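Local coordinates for chitin binding protein (Tectaria macrodonta, PDB 6IF7), which binds chitin and copper, has insecticidal activity and is possibly a lytic polysaccharide monooxygenase of family AA10, at residues 15-18 against 22-25; 61-66 against 160-165; 130-135 against 150-155; 136-139 against 144-147. All coordinates share one frame; numbering follows the deposited sequence.

Contact 1 of 4, residues 15-18 against 22-25; sequences RLEN and PTSP
Ser24 N donates a nearly straight hydrogen bond to Glu17 OE1 (2.9 Å, 167°), reaching the oxygen from above the carboxylate plane. Ser24 is the N-cap of helix 25-34, its OG accepting from Cys27 N, so the contact ties this cap to the residue that follows helix 10-16. The same hydroxyl lies across the whole carboxylate, 3.1 Å from Glu17 OE1 and 3.0 Å from Glu17 OE2, and its single proton can serve either oxygen. Thr23 N adds a weak bond to Glu17 OE1. With CG anti to the carbonyl carbon (chi1 -64°) and the chain extended beyond it, Glu17 reaches from just past the end of helix 10-16 to the start of the next helix. Shortening Glu17 to an alanine is likely to leave Ser24 N without this acceptor and the Ser24 hydroxyl without the carboxylate beside it. The aliphatic part of Glu17 runs obliquely across Thr23, whose OG1 comes within 3.3 Å of Glu17 CG, and the Glu17 side chain touches Cys27, which a disulfide joins to Cys14 of helix 10-16. Farther out, Asn18 turns to positive phi and uses OD1 on Glu20 N, while the ring of Pro22 brings CG to 3.8 Å from Asn18 O.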
loop_
_atom_site.group_PDB
_atom_site.type_symbol
_atom_site.label_atom_id
_atom_site.label_comp_id
_atom_site.label_asym_id
_atom_site.label_seq_id
_atom_site.Cartn_x
_atom_site.Cartn_y
_atom_site.Cartn_z
ATOM N N ARG A 15 -7.319 -4.224 9.685
ATOM C CA ARG A 15 -8.264 -5.351 9.700
ATOM C C ARG A 15 -7.850 -6.456 10.669
ATOM O O ARG A 15 -8.693 -6.958 11.423
ATOM C CB ARG A 15 -8.438 -5.962 8.300
ATOM C CG ARG A 15 -9.195 -7.285 8.260
ATOM C CD ARG A 15 -10.668 -7.071 8.560
ATOM N NE ARG A 15 -11.388 -8.332 8.762
ATOM C CZ ARG A 15 -11.492 -8.991 9.915
ATOM N NH1 ARG A 15 -10.915 -8.564 11.019
ATOM N NH2 ARG A 15 -12.186 -10.107 9.957
ATOM N N LEU A 16 -6.576 -6.858 10.618
ATOM C CA LEU A 16 -6.086 -7.955 11.460
ATOM C C LEU A 16 -5.964 -7.590 12.926
ATOM O O LEU A 16 -5.923 -8.471 13.769
ATOM C CB LEU A 16 -4.772 -8.525 10.930
ATOM C CG LEU A 16 -4.897 -9.255 9.593
ATOM C CD1 LEU A 16 -3.534 -9.801 9.186
ATOM C CD2 LEU A 16 -5.917 -10.400 9.625
ATOM N N GLU A 17 -5.937 -6.301 13.239
ATOM C CA GLU A 17 -6.035 -5.866 14.627
ATOM C C GLU A 17 -7.477 -5.858 15.161
ATOM O O GLU A 17 -7.659 -5.576 16.337
ATOM C CB GLU A 17 -5.441 -4.480 14.790
ATOM C CG GLU A 17 -3.966 -4.405 14.499
ATOM C CD GLU A 17 -3.409 -3.023 14.777
ATOM O OE1 GLU A 17 -4.171 -2.200 15.323
ATOM O OE2 GLU A 17 -2.222 -2.758 14.460
ATOM N N ASN A 18 -8.468 -6.176 14.316
ATOM C CA ASN A 18 -9.908 -6.186 14.653
ATOM C C ASN A 18 -10.533 -4.771 14.637
ATOM O O ASN A 18 -10.324 -3.978 15.565
ATOM C CB ASN A 18 -10.191 -6.965 15.959
ATOM C CG ASN A 18 -11.626 -6.845 16.441
ATOM O OD1 ASN A 18 -12.578 -6.728 15.664
ATOM N ND2 ASN A 18 -11.779 -6.875 17.760
ATOM N N PRO A 22 -9.632 -1.881 17.899
ATOM C CA PRO A 22 -8.269 -1.852 17.373
ATOM C C PRO A 22 -7.223 -1.720 18.470
ATOM O O PRO A 22 -7.493 -1.109 19.492
ATOM C CB PRO A 22 -8.264 -0.596 16.488
ATOM C CG PRO A 22 -9.694 -0.273 16.240
ATOM C CD PRO A 22 -10.390 -0.683 17.484
ATOM N N THR A 23 -6.033 -2.265 18.219
ATOM C CA THR A 23 -4.974 -2.411 19.222
ATOM C C THR A 23 -3.887 -1.329 19.111
ATOM O O THR A 23 -3.517 -0.743 20.115
ATOM C CB THR A 23 -4.317 -3.813 19.126
ATOM O OG1 THR A 23 -3.912 -4.062 17.778
ATOM C CG2 THR A 23 -5.283 -4.876 19.511
ATOM N N SER A 24 -3.385 -1.045 17.905
ATOM C CA SER A 24 -2.345 -0.023 17.731
ATOM C C SER A 24 -3.007 1.362 17.710
ATOM O O SER A 24 -4.116 1.509 17.148
ATOM C CB SER A 24 -1.507 -0.250 16.458
ATOM O OG SER A 24 -2.172 0.128 15.252
ATOM N N PRO A 25 -2.334 2.375 18.300
ATOM C CA PRO A 25 -2.829 3.759 18.263
ATOM C C PRO A 25 -3.171 4.263 16.840
ATOM O O PRO A 25 -4.224 4.890 16.629
ATOM C CB PRO A 25 -1.660 4.561 18.849
ATOM C CG PRO A 25 -0.938 3.594 19.736
ATOM C CD PRO A 25 -1.079 2.260 19.080
#

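Contact 2 of 4, residues 61-66 against 160-165; sequences GQLCSA and LIYVIW
Tyr162 stands off strand 159-167 of the beta-sandwich core and sets its hydroxyl against the backbone of Leu63: OH donates to Leu63 O at 2.7 Å. Its CB points at 61-66, and with CG anti to the backbone N (chi1 -163°) the ring continues that way until OH meets the carbonyl. Leu63 crosses the tyrosine at about a right angle. Its CB lies 4.0 Å from Tyr162 CZ, and with chi1 turned well off the staggered position (-89°) its methyl CD2 reaches over one ring face, 4.2 Å above the plane and displaced toward the rim. Leu63 O is gripped twice, because Ala66 N closes the turn onto it at 3.1 Å; the two donors arrive from opposite faces of the carbonyl plane, the phenol 36° out of it. Two residues earlier on the strand, on the same side, Leu160 points at the loop and touches Cys64, with Leu160 CD1 4.2 Å from Cys64 SG. That sulfur is disulfide-bonded to Cys177 on strand 173-182, the antiparallel neighbour of 159-167. A covalent bridge and a phenolic bond therefore fasten 61-66 to adjoining strands. In this buried setting the tyrosine hydroxyl gains a backbone acceptor, and the carbonyl opening the turn gains a second donor.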
loop_
_atom_site.group_PDB
_atom_site.type_symbol
_atom_site.label_atom_id
_atom_site.label_comp_id
_atom_site.label_asym_id
_atom_site.label_seq_id
_atom_site.Cartn_x
_atom_site.Cartn_y
_atom_site.Cartn_z
ATOM N N GLY A 61 -2.029 14.051 -0.597
ATOM C CA GLY A 61 -2.649 13.808 0.716
ATOM C C GLY A 61 -3.704 12.696 0.766
ATOM O O GLY A 61 -4.185 12.353 1.853
ATOM N N GLN A 62 -4.081 12.126 -0.382
ATOM C CA GLN A 62 -5.083 11.041 -0.444
ATOM C C GLN A 62 -4.558 9.814 -1.211
ATOM O O GLN A 62 -5.342 9.018 -1.720
ATOM C CB GLN A 62 -6.399 11.561 -1.070
ATOM C CG GLN A 62 -7.102 12.657 -0.274
ATOM C CD GLN A 62 -8.274 13.294 -1.038
ATOM O OE1 GLN A 62 -9.167 12.609 -1.522
ATOM N NE2 GLN A 62 -8.263 14.611 -1.147
ATOM N N LEU A 63 -3.238 9.634 -1.261
ATOM C CA LEU A 63 -2.655 8.475 -1.954
ATOM C C LEU A 63 -3.090 7.134 -1.342
ATOM O O LEU A 63 -3.495 6.224 -2.069
ATOM C CB LEU A 63 -1.130 8.588 -2.097
ATOM C CG LEU A 63 -0.675 9.319 -3.384
ATOM C CD1 LEU A 63 -0.965 10.823 -3.320
ATOM C CD2 LEU A 63 0.802 9.101 -3.683
ATOM N N CYS A 64 -3.058 7.023 -0.016
ATOM C CA CYS A 64 -3.374 5.757 0.655
ATOM C C CYS A 64 -4.849 5.372 0.610
ATOM O O CYS A 64 -5.156 4.191 0.604
ATOM C CB CYS A 64 -2.893 5.790 2.097
ATOM S SG CYS A 64 -1.099 5.961 2.256
ATOM N N SER A 65 -5.750 6.357 0.579
ATOM C CA SER A 65 -7.178 6.104 0.325
ATOM C C SER A 65 -7.540 6.033 -1.153
ATOM O O SER A 65 -8.647 5.650 -1.480
ATOM C CB SER A 65 -8.049 7.181 0.988
ATOM O OG SER A 65 -7.883 8.449 0.380
ATOM N N ALA A 66 -6.607 6.390 -2.032
ATOM C CA ALA A 66 -6.838 6.502 -3.482
ATOM C C ALA A 66 -7.957 7.504 -3.811
ATOM O O ALA A 66 -8.765 7.276 -4.709
ATOM C CB ALA A 66 -7.123 5.132 -4.102
ATOM N N LEU A 160 7.759 4.440 3.058
ATOM C CA LEU A 160 6.527 3.834 2.640
ATOM C C LEU A 160 6.724 3.226 1.262
ATOM O O LEU A 160 7.422 3.788 0.405
ATOM C CB LEU A 160 5.411 4.891 2.686
ATOM C CG LEU A 160 4.012 4.505 2.230
ATOM C CD1 LEU A 160 2.985 5.236 3.066
ATOM C CD2 LEU A 160 3.777 4.804 0.748
ATOM N N ILE A 161 6.098 2.070 1.068
ATOM C CA ILE A 161 5.995 1.446 -0.221
ATOM C C ILE A 161 4.542 1.551 -0.703
ATOM O O ILE A 161 3.603 1.168 0.009
ATOM C CB ILE A 161 6.493 0.011 -0.142
ATOM C CG1 ILE A 161 8.007 0.059 0.116
ATOM C CG2 ILE A 161 6.160 -0.751 -1.413
ATOM C CD1 ILE A 161 8.629 -1.274 0.390
ATOM N N TYR A 162 4.394 2.111 -1.901
ATOM C CA TYR A 162 3.118 2.293 -2.560
ATOM C C TYR A 162 3.047 1.304 -3.723
ATOM O O TYR A 162 3.926 1.280 -4.605
ATOM C CB TYR A 162 2.992 3.709 -3.079
ATOM C CG TYR A 162 1.581 4.169 -3.421
ATOM C CD1 TYR A 162 0.571 4.173 -2.459
ATOM C CD2 TYR A 162 1.280 4.669 -4.683
ATOM C CE1 TYR A 162 -0.714 4.631 -2.755
ATOM C CE2 TYR A 162 0.009 5.145 -4.988
ATOM C CZ TYR A 162 -0.991 5.120 -4.035
ATOM O OH TYR A 162 -2.252 5.593 -4.358
ATOM N N VAL A 163 2.021 0.462 -3.686
ATOM C CA VAL A 163 1.802 -0.542 -4.718
ATOM C C VAL A 163 0.499 -0.227 -5.432
ATOM O O VAL A 163 -0.561 -0.076 -4.796
ATOM C CB VAL A 163 1.847 -1.966 -4.133
ATOM C CG1 VAL A 163 1.690 -3.024 -5.220
ATOM C CG2 VAL A 163 3.179 -2.151 -3.430
ATOM N N ILE A 164 0.605 -0.103 -6.757
ATOM C CA ILE A 164 -0.529 0.079 -7.636
ATOM C C ILE A 164 -0.725 -1.215 -8.439
ATOM O O ILE A 164 0.190 -1.655 -9.142
ATOM C CB ILE A 164 -0.283 1.261 -8.611
ATOM C CG1 ILE A 164 0.021 2.538 -7.844
ATOM C CG2 ILE A 164 -1.487 1.456 -9.520
ATOM C CD1 ILE A 164 0.611 3.659 -8.684
ATOM N N TRP A 165 -1.904 -1.822 -8.337
ATOM C CA TRP A 165 -2.263 -3.041 -9.099
ATOM C C TRP A 165 -3.246 -2.645 -10.194
ATOM O O TRP A 165 -4.433 -2.450 -9.917
ATOM C CB TRP A 165 -2.886 -4.079 -8.149
ATOM C CG TRP A 165 -3.239 -5.440 -8.735
ATOM C CD1 TRP A 165 -2.712 -6.021 -9.847
ATOM C CD2 TRP A 165 -4.140 -6.413 -8.163
ATOM N NE1 TRP A 165 -3.259 -7.277 -10.032
ATOM C CE2 TRP A 165 -4.130 -7.539 -9.006
ATOM C CE3 TRP A 165 -4.979 -6.421 -7.029
ATOM C CZ2 TRP A 165 -4.914 -8.685 -8.749
ATOM C CZ3 TRP A 165 -5.761 -7.545 -6.782
ATOM C CH2 TRP A 165 -5.718 -8.669 -7.634
#

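Contact 3 of 4, residues 130-135 against 150-155; sequences LPFINV and TTPSGK. With NAG (2-acetamido-2-deoxy-beta-D-glucopyranose), chain B.
Thr151, whose CA lies beside the Phe132 ring, has its hydroxyl OG1 gripped by two backbone groups, Pro87 O and Ala90 N, which fix the loop of 150-155 next to the lead-in to strand 133-136 of the beta-sandwich. Across this junction the Phe132 ring makes the contact. Pro152 crosses Phe132 at about a right angle and lays CD over one face of the ring, a CH-pi contact 4.2 Å from the centroid and 14° off the normal. Thr150 O approaches the same ring obliquely, 3.3 Å from Phe132 CD2. The phenyl gets there because its CG sits between the backbone N and the carbonyl carbon (chi1 67°), turned toward the 150-155 loop; Phe95 of strand 95-99 touches it as well. With an alanine in its place, the ring face under Pro152 CD would be gone and a gap would probably open between 130-135 and 150-155. Two residues on, Asn134 points elsewhere and carries an N-linked glycan, in the Asn-Val-Thr sequon completed by Thr136; Asn134 ND2 is joined to C1 of the first sugar at 1.5 Å. Glu108 OE2 hydrogen-bonds this sugar, and the sugar's acetamido methyl C8 packs 3.8 Å from Pro131 CG.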
loop_
_atom_site.group_PDB
_atom_site.type_symbol
_atom_site.label_atom_id
_atom_site.label_comp_id
_atom_site.label_asym_id
_atom_site.label_seq_id
_atom_site.Cartn_x
_atom_site.Cartn_y
_atom_site.Cartn_z
ATOM N N LEU A 130 10.032 6.644 -10.589
ATOM C CA LEU A 130 9.984 5.341 -11.226
ATOM C C LEU A 130 9.782 4.213 -10.238
ATOM O O LEU A 130 10.308 4.262 -9.130
ATOM C CB LEU A 130 11.299 5.095 -11.969
ATOM C CG LEU A 130 11.640 6.056 -13.114
ATOM C CD1 LEU A 130 12.705 5.401 -13.953
ATOM C CD2 LEU A 130 10.444 6.396 -13.983
ATOM N N PRO A 131 9.050 3.163 -10.653
ATOM C CA PRO A 131 8.877 2.014 -9.776
ATOM C C PRO A 131 10.138 1.174 -9.671
ATOM O O PRO A 131 10.925 1.105 -10.616
ATOM C CB PRO A 131 7.740 1.217 -10.436
ATOM C CG PRO A 131 7.685 1.662 -11.859
ATOM C CD PRO A 131 8.309 3.028 -11.930
ATOM N N PHE A 132 10.353 0.554 -8.521
ATOM C CA PHE A 132 11.486 -0.349 -8.410
ATOM C C PHE A 132 11.136 -1.789 -8.756
ATOM O O PHE A 132 12.047 -2.603 -8.959
ATOM C CB PHE A 132 12.205 -0.261 -7.054
ATOM C CG PHE A 132 11.404 -0.751 -5.883
ATOM C CD1 PHE A 132 10.510 0.093 -5.231
ATOM C CD2 PHE A 132 11.605 -2.028 -5.378
ATOM C CE1 PHE A 132 9.794 -0.333 -4.107
ATOM C CE2 PHE A 132 10.874 -2.468 -4.265
ATOM C CZ PHE A 132 9.974 -1.614 -3.633
ATOM N N ILE A 133 9.835 -2.099 -8.817
ATOM C CA ILE A 133 9.367 -3.354 -9.419
ATOM C C ILE A 133 8.140 -3.022 -10.254
ATOM O O ILE A 133 7.266 -2.250 -9.810
ATOM C CB ILE A 133 8.965 -4.423 -8.371
ATOM C CG1 ILE A 133 10.137 -4.741 -7.423
ATOM C CG2 ILE A 133 8.460 -5.690 -9.055
ATOM C CD1 ILE A 133 9.731 -5.549 -6.197
ATOM N N ASN A 134 8.098 -3.590 -11.464
ATOM C CA ASN A 134 6.890 -3.629 -12.275
ATOM C C ASN A 134 6.731 -5.036 -12.845
ATOM O O ASN A 134 7.557 -5.498 -13.640
ATOM C CB ASN A 134 6.977 -2.572 -13.368
ATOM C CG ASN A 134 5.700 -2.429 -14.156
ATOM O OD1 ASN A 134 4.675 -3.076 -13.891
ATOM N ND2 ASN A 134 5.754 -1.546 -15.123
ATOM N N VAL A 135 5.690 -5.731 -12.407
ATOM C CA VAL A 135 5.543 -7.152 -12.718
ATOM C C VAL A 135 4.108 -7.510 -13.141
ATOM O O VAL A 135 3.136 -7.153 -12.475
ATOM C CB VAL A 135 6.054 -8.031 -11.547
ATOM C CG1 VAL A 135 5.218 -7.851 -10.290
ATOM C CG2 VAL A 135 6.106 -9.500 -11.955
ATOM N N THR A 150 14.688 -6.034 -6.284
ATOM C CA THR A 150 15.751 -5.460 -5.492
ATOM C C THR A 150 15.215 -4.167 -4.876
ATOM O O THR A 150 14.683 -3.296 -5.585
ATOM C CB THR A 150 17.009 -5.225 -6.346
ATOM O OG1 THR A 150 17.497 -6.483 -6.817
ATOM C CG2 THR A 150 18.131 -4.549 -5.525
ATOM N N THR A 151 15.321 -4.069 -3.550
ATOM C CA THR A 151 15.004 -2.840 -2.842
ATOM C C THR A 151 16.052 -1.790 -3.164
ATOM O O THR A 151 17.231 -2.129 -3.334
ATOM C CB THR A 151 14.993 -3.058 -1.325
ATOM O OG1 THR A 151 16.254 -3.599 -0.899
ATOM C CG2 THR A 151 13.857 -4.014 -0.972
ATOM N N PRO A 152 15.641 -0.515 -3.254
ATOM C CA PRO A 152 16.659 0.511 -3.507
ATOM C C PRO A 152 17.657 0.635 -2.330
ATOM O O PRO A 152 17.295 0.364 -1.159
ATOM C CB PRO A 152 15.826 1.792 -3.722
ATOM C CG PRO A 152 14.417 1.326 -3.896
ATOM C CD PRO A 152 14.308 0.091 -3.069
ATOM N N SER A 153 18.898 1.008 -2.647
ATOM C CA SER A 153 20.037 0.685 -1.771
ATOM C C SER A 153 20.591 1.749 -0.836
ATOM O O SER A 153 21.344 1.395 0.080
ATOM C CB SER A 153 21.196 0.067 -2.576
ATOM O OG SER A 153 21.562 0.922 -3.621
ATOM N N GLY A 154 20.239 3.012 -0.979
ATOM C CA GLY A 154 20.834 3.992 -0.046
ATOM C C GLY A 154 19.870 4.495 0.996
ATOM O O GLY A 154 19.849 5.671 1.282
ATOM N N LYS A 155 19.057 3.611 1.549
ATOM C CA LYS A 155 17.917 4.020 2.358
ATOM C C LYS A 155 18.041 3.497 3.772
ATOM O O LYS A 155 18.580 2.452 3.977
ATOM C CB LYS A 155 16.645 3.467 1.742
ATOM C CG LYS A 155 16.456 3.863 0.285
ATOM C CD LYS A 155 15.037 3.578 -0.188
ATOM C CE LYS A 155 14.010 4.560 0.378
ATOM N NZ LYS A 155 14.200 5.955 -0.094
HETATM C C1 NAG B . 4.566 -1.328 -15.951
HETATM C C2 NAG B . 4.585 0.010 -16.686
HETATM C C3 NAG B . 3.312 0.135 -17.472
HETATM C C4 NAG B . 3.186 -1.008 -18.454
HETATM C C5 NAG B . 3.207 -2.329 -17.705
HETATM C C6 NAG B . 3.226 -3.484 -18.686
HETATM C C7 NAG B . 5.684 1.931 -15.678
HETATM C C8 NAG B . 5.560 3.038 -14.679
HETATM N N2 NAG B . 4.645 1.129 -15.758
HETATM O O3 NAG B . 3.327 1.384 -18.186
HETATM O O4 NAG B . 1.965 -0.848 -19.174
HETATM O O5 NAG B . 4.375 -2.390 -16.899
HETATM O O6 NAG B . 3.310 -4.699 -17.941
HETATM O O7 NAG B . 6.655 1.788 -16.376
#

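Contact 4 of 4, residues 136-139 against 144-147; sequences TNPP and SYQI
Pro138 and Tyr145 meet at about a right angle where the chain enters the beta hairpin of strands 140-141 and 144-147. The pyrrolidine fits between two side chains of the returning strand: Pro138 CG is 3.8 Å from Tyr145 CD1 and also 3.8 Å from Ile147 CG1, the isoleucine crossing it obliquely. Pro138 O lies near the plane of the tyrosine ring, at its edge, 3.2 Å from Tyr145 CD1. Tyr145 holds CG anti to the carbonyl carbon (chi1 -71°), which brings the CD1 edge of the ring up to Pro138 and carries its hydroxyl toward the copper site. There OH is hydrogen-bonded to His103 N, the backbone of a copper ligand, and Phe107 packs edge-to-face with the ring. A water 2.7 Å from Asn137 OD1 and 2.9 Å from Tyr145 OH bridges the two segments at this end, and Asn137 OD1 also accepts from Gly105 N. Tyr145 thus lies in the second shell of the copper site, consistent with a part in positioning the backbone at His103. The backbones join at Pro139, where Gln146 N donates to Pro139 O at 3.0 Å. The same oxygen receives a CA-H...O contact from Tyr145 CA at 3.3 Å.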
loop_
_atom_site.group_PDB
_atom_site.type_symbol
_atom_site.label_atom_id
_atom_site.label_comp_id
_atom_site.label_asym_id
_atom_site.label_seq_id
_atom_site.Cartn_x
_atom_site.Cartn_y
_atom_site.Cartn_z
ATOM N N THR A 136 4.000 -8.214 -14.261
ATOM C CA THR A 136 2.712 -8.652 -14.813
ATOM C C THR A 136 2.449 -10.079 -14.435
ATOM O O THR A 136 3.272 -10.956 -14.743
ATOM C CB THR A 136 2.703 -8.558 -16.344
ATOM O OG1 THR A 136 2.769 -7.182 -16.711
ATOM C CG2 THR A 136 1.426 -9.175 -16.940
ATOM N N ASN A 137 1.293 -10.307 -13.805
ATOM C CA ASN A 137 0.814 -11.661 -13.444
ATOM C C ASN A 137 1.895 -12.529 -12.830
ATOM O O ASN A 137 2.282 -13.569 -13.383
ATOM C CB ASN A 137 0.158 -12.342 -14.658
ATOM C CG ASN A 137 -1.084 -11.593 -15.116
ATOM O OD1 ASN A 137 -1.946 -11.235 -14.304
ATOM N ND2 ASN A 137 -1.154 -11.304 -16.387
ATOM N N PRO A 138 2.409 -12.082 -11.682
ATOM C CA PRO A 138 3.399 -12.881 -10.979
ATOM C C PRO A 138 2.778 -14.176 -10.448
ATOM O O PRO A 138 1.555 -14.280 -10.423
ATOM C CB PRO A 138 3.833 -11.958 -9.840
ATOM C CG PRO A 138 2.660 -11.053 -9.607
ATOM C CD PRO A 138 2.099 -10.825 -10.972
ATOM N N PRO A 139 3.601 -15.149 -10.016
ATOM C CA PRO A 139 3.030 -16.417 -9.553
ATOM C C PRO A 139 2.073 -16.235 -8.371
ATOM O O PRO A 139 2.406 -15.522 -7.419
ATOM C CB PRO A 139 4.250 -17.233 -9.110
ATOM C CG PRO A 139 5.411 -16.571 -9.730
ATOM C CD PRO A 139 5.059 -15.114 -9.829
ATOM N N SER A 144 -1.726 -15.838 -2.364
ATOM C CA SER A 144 -0.880 -14.642 -2.468
ATOM C C SER A 144 0.047 -14.661 -3.690
ATOM O O SER A 144 0.683 -15.676 -4.009
ATOM C CB SER A 144 -0.030 -14.470 -1.224
ATOM O OG SER A 144 -0.809 -13.976 -0.178
ATOM N N TYR A 145 0.133 -13.500 -4.341
ATOM C CA TYR A 145 1.128 -13.258 -5.367
ATOM C C TYR A 145 2.499 -13.113 -4.704
ATOM O O TYR A 145 2.643 -12.371 -3.746
ATOM C CB TYR A 145 0.796 -11.994 -6.150
ATOM C CG TYR A 145 -0.397 -12.094 -7.068
ATOM C CD1 TYR A 145 -0.347 -12.872 -8.234
ATOM C CD2 TYR A 145 -1.567 -11.361 -6.809
ATOM C CE1 TYR A 145 -1.428 -12.925 -9.105
ATOM C CE2 TYR A 145 -2.657 -11.411 -7.672
ATOM C CZ TYR A 145 -2.586 -12.192 -8.810
ATOM O OH TYR A 145 -3.675 -12.217 -9.636
ATOM N N GLN A 146 3.473 -13.871 -5.198
ATOM C CA GLN A 146 4.875 -13.778 -4.793
ATOM C C GLN A 146 5.611 -12.927 -5.820
ATOM O O GLN A 146 5.560 -13.193 -7.018
ATOM C CB GLN A 146 5.518 -15.176 -4.747
ATOM C CG GLN A 146 4.728 -16.170 -3.915
ATOM C CD GLN A 146 5.521 -17.374 -3.491
ATOM O OE1 GLN A 146 6.458 -17.801 -4.164
ATOM N NE2 GLN A 146 5.137 -17.948 -2.368
ATOM N N ILE A 147 6.310 -11.911 -5.337
ATOM C CA ILE A 147 6.950 -10.903 -6.179
ATOM C C ILE A 147 8.422 -10.769 -5.748
ATOM O O ILE A 147 8.733 -10.709 -4.547
ATOM C CB ILE A 147 6.159 -9.562 -6.076
ATOM C CG1 ILE A 147 4.767 -9.739 -6.742
ATOM C CG2 ILE A 147 6.936 -8.379 -6.661
ATOM C CD1 ILE A 147 3.778 -8.651 -6.446
HETATM O O HOH W 1 -2.598 -12.933 -12.264
#

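How the contacts relate
Contacts 2, 3 and 4 meet within the beta-sandwich, and contact 4 is nested inside the chain loop closed by contact 3, itself inside that of contact 2. Ile161 CD1 packs 4.3 Å from Phe132 CZ, joining contacts 2 and 3; Ile133 CG2 lies 3.9 Å from Ile147 CG2, joining 3 and 4; and Trp165 CZ2 comes within 3.7 Å of Tyr145 CE2, joining 2 and 4. That last junction is nearest the copper site, the probable active site: Trp165 also packs on His103, and the Tyr145 side chain is about 9 Å from the copper. Contact 1 stands apart, its centre about 29 Å from that of contact 3, on the opposite side of the chain's centre.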